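Local coordinates for putative cytoplasmic protein (Salmonella typhimurium LT2, PDB 2Q02) that is of unknown function but binds zinc in a xylose isomerase-like TIM barrel and may act as an isomerase, at residues I21-F24 and F25-V28. Numbering follows the deposited sequence.
Sequences IEAF and FRLV
Ile21 lays its CG2 methyl over one face of the Phe25 ring, one turn further along the same helix. The methyl sits 3.7 Å from the ring centroid and 15° off the ring normal, a CH-pi contact. The two side chains run side by side. Phe25 is turned back along the helix because its CG lies anti to its own carbonyl carbon (chi1 -77°). The edge of the same ring meets Phe24, whose CD2 lies 3.6 Å from Phe25 CD1, close to the plane of the Phe25 ring. The two ring planes are inclined at 56°, which is neither a stack nor a T-shape. Further along, Phe24 CE1 touches Val28 CG2 at 3.7 Å. Four i to i+4 backbone hydrogen bonds run through these two turns, from Phe25 N to Ile21 O (2.9 Å) through to Val28 N to Phe24 O (3.1 Å).

The other side is looser. Arg26 is exposed, and a bend at chi3 brings its guanidinium over Glu22 and Ala23. Its NH2 lies 3.9 Å from Ala23 CA. Glu22 OE2 and Arg26 NH1 are 4.4 Å apart, with the oxygen well out of the guanidinium plane, so any attraction is probably of charges alone. Glu22 OE2 is instead hydrogen-bonded to Tyr63.

Helix 21-30 is the first helix of the TIM barrel and links strands 9-12 and 35-39 in a beta-alpha-beta crossover. Phe24, Phe25 and Val28 pack on Val36 of strand 35-39. Phe25 also meets Leu59 of helix 53-62, while Leu27 touches Ile259 of helix 256-271.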
ATOM      1  N   ILE A  21     -10.320 -15.834   1.011  1.00 45.88           N
ATOM      2  CA  ILE A  21      -8.963 -15.772   0.490  1.00 46.01           C
ATOM      3  C   ILE A  21      -8.780 -16.628  -0.768  1.00 45.74           C
ATOM      4  O   ILE A  21      -8.107 -16.182  -1.688  1.00 45.59           O
ATOM      5  CB  ILE A  21      -7.916 -16.142   1.564  1.00 45.57           C
ATOM      6  CG1 ILE A  21      -7.906 -15.068   2.667  1.00 47.90           C
ATOM      7  CG2 ILE A  21      -6.532 -16.291   0.931  1.00 45.16           C
ATOM      8  CD1 ILE A  21      -6.929 -15.307   3.798  1.00 46.36           C
ATOM      9  N   GLU A  22      -9.364 -17.832  -0.816  1.00 46.07           N
ATOM     10  CA  GLU A  22      -9.240 -18.675  -2.030  1.00 46.29           C
ATOM     11  C   GLU A  22      -9.997 -18.096  -3.228  1.00 45.58           C
ATOM     12  O   GLU A  22      -9.496 -18.158  -4.351  1.00 45.24           O
ATOM     13  CB  GLU A  22      -9.653 -20.144  -1.832  1.00 46.01           C
ATOM     14  CG  GLU A  22      -9.519 -20.948  -3.145  1.00 45.21           C
ATOM     15  CD  GLU A  22      -9.475 -22.457  -2.959  1.00 48.41           C
ATOM     16  OE1 GLU A  22      -9.955 -22.939  -1.911  1.00 54.55           O
ATOM     17  OE2 GLU A  22      -8.976 -23.174  -3.867  1.00 50.29           O
ATOM     18  N   ALA A  23     -11.193 -17.556  -2.983  1.00 44.99           N
ATOM     19  CA  ALA A  23     -11.963 -16.881  -4.025  1.00 45.57           C
ATOM     20  C   ALA A  23     -11.212 -15.659  -4.561  1.00 45.15           C
ATOM     21  O   ALA A  23     -11.220 -15.381  -5.753  1.00 44.34           O
ATOM     22  CB  ALA A  23     -13.338 -16.470  -3.483  1.00 44.70           C
ATOM     23  N   PHE A  24     -10.561 -14.935  -3.660  1.00 45.31           N
ATOM     24  CA  PHE A  24      -9.795 -13.752  -4.032  1.00 45.49           C
ATOM     25  C   PHE A  24      -8.572 -14.145  -4.871  1.00 45.80           C
ATOM     26  O   PHE A  24      -8.337 -13.580  -5.939  1.00 45.63           O
ATOM     27  CB  PHE A  24      -9.402 -12.951  -2.785  1.00 44.82           C
ATOM     28  CG  PHE A  24      -8.377 -11.902  -3.042  1.00 44.26           C
ATOM     29  CD1 PHE A  24      -8.605 -10.913  -3.972  1.00 45.31           C
ATOM     30  CD2 PHE A  24      -7.176 -11.897  -2.343  1.00 48.28           C
ATOM     31  CE1 PHE A  24      -7.660  -9.940  -4.221  1.00 44.90           C
ATOM     32  CE2 PHE A  24      -6.219 -10.912  -2.579  1.00 45.63           C
ATOM     33  CZ  PHE A  24      -6.463  -9.941  -3.530  1.00 45.15           C
ATOM     34  N   PHE A  25      -7.825 -15.137  -4.396  1.00 45.90           N
ATOM     35  CA  PHE A  25      -6.635 -15.635  -5.098  1.00 45.98           C
ATOM     36  C   PHE A  25      -6.993 -16.207  -6.465  1.00 45.56           C
ATOM     37  O   PHE A  25      -6.264 -15.995  -7.434  1.00 45.78           O
ATOM     38  CB  PHE A  25      -5.918 -16.730  -4.273  1.00 46.27           C
ATOM     39  CG  PHE A  25      -5.079 -16.215  -3.104  1.00 46.70           C
ATOM     40  CD1 PHE A  25      -5.212 -14.920  -2.602  1.00 44.35           C
ATOM     41  CD2 PHE A  25      -4.165 -17.060  -2.486  1.00 47.05           C
ATOM     42  CE1 PHE A  25      -4.442 -14.487  -1.540  1.00 43.32           C
ATOM     43  CE2 PHE A  25      -3.392 -16.613  -1.421  1.00 46.01           C
ATOM     44  CZ  PHE A  25      -3.539 -15.332  -0.953  1.00 43.22           C
ATOM     45  N   ARG A  26      -8.108 -16.933  -6.526  1.00 45.82           N
ATOM     46  CA  ARG A  26      -8.566 -17.576  -7.766  1.00 46.63           C
ATOM     47  C   ARG A  26      -8.913 -16.506  -8.819  1.00 45.76           C
ATOM     48  O   ARG A  26      -8.612 -16.670 -10.000  1.00 45.67           O
ATOM     49  CB  ARG A  26      -9.757 -18.524  -7.493  1.00 45.97           C
ATOM     50  CG  ARG A  26     -10.249 -19.291  -8.727  1.00 48.27           C
ATOM     51  CD  ARG A  26     -11.295 -20.356  -8.390  1.00 50.39           C
ATOM     52  NE  ARG A  26     -12.375 -19.812  -7.562  1.00 57.61           N
ATOM     53  CZ  ARG A  26     -12.874 -20.370  -6.452  1.00 58.77           C
ATOM     54  NH1 ARG A  26     -12.442 -21.552  -6.000  1.00 56.99           N
ATOM     55  NH2 ARG A  26     -13.847 -19.740  -5.792  1.00 58.57           N
ATOM     56  N   LEU A  27      -9.514 -15.405  -8.375  1.00 45.69           N
ATOM     57  CA  LEU A  27      -9.848 -14.275  -9.254  1.00 46.14           C
ATOM     58  C   LEU A  27      -8.587 -13.636  -9.842  1.00 45.91           C
ATOM     59  O   LEU A  27      -8.504 -13.419 -11.061  1.00 45.27           O
ATOM     60  CB  LEU A  27     -10.675 -13.242  -8.472  1.00 45.56           C
ATOM     61  CG  LEU A  27     -11.188 -11.984  -9.161  1.00 43.13           C
ATOM     62  CD1 LEU A  27     -12.412 -11.502  -8.419  1.00 41.55           C
ATOM     63  CD2 LEU A  27     -10.117 -10.909  -9.214  1.00 41.78           C
ATOM     64  N   VAL A  28      -7.610 -13.356  -8.975  1.00 45.94           N
ATOM     65  CA  VAL A  28      -6.348 -12.740  -9.395  1.00 45.56           C
ATOM     66  C   VAL A  28      -5.610 -13.626 -10.421  1.00 45.80           C
ATOM     67  O   VAL A  28      -5.038 -13.112 -11.386  1.00 45.87           O
ATOM     68  CB  VAL A  28      -5.440 -12.433  -8.181  1.00 46.15           C
ATOM     69  CG1 VAL A  28      -4.059 -11.948  -8.625  1.00 44.35           C
ATOM     70  CG2 VAL A  28      -6.093 -11.409  -7.272  1.00 44.67           C
TER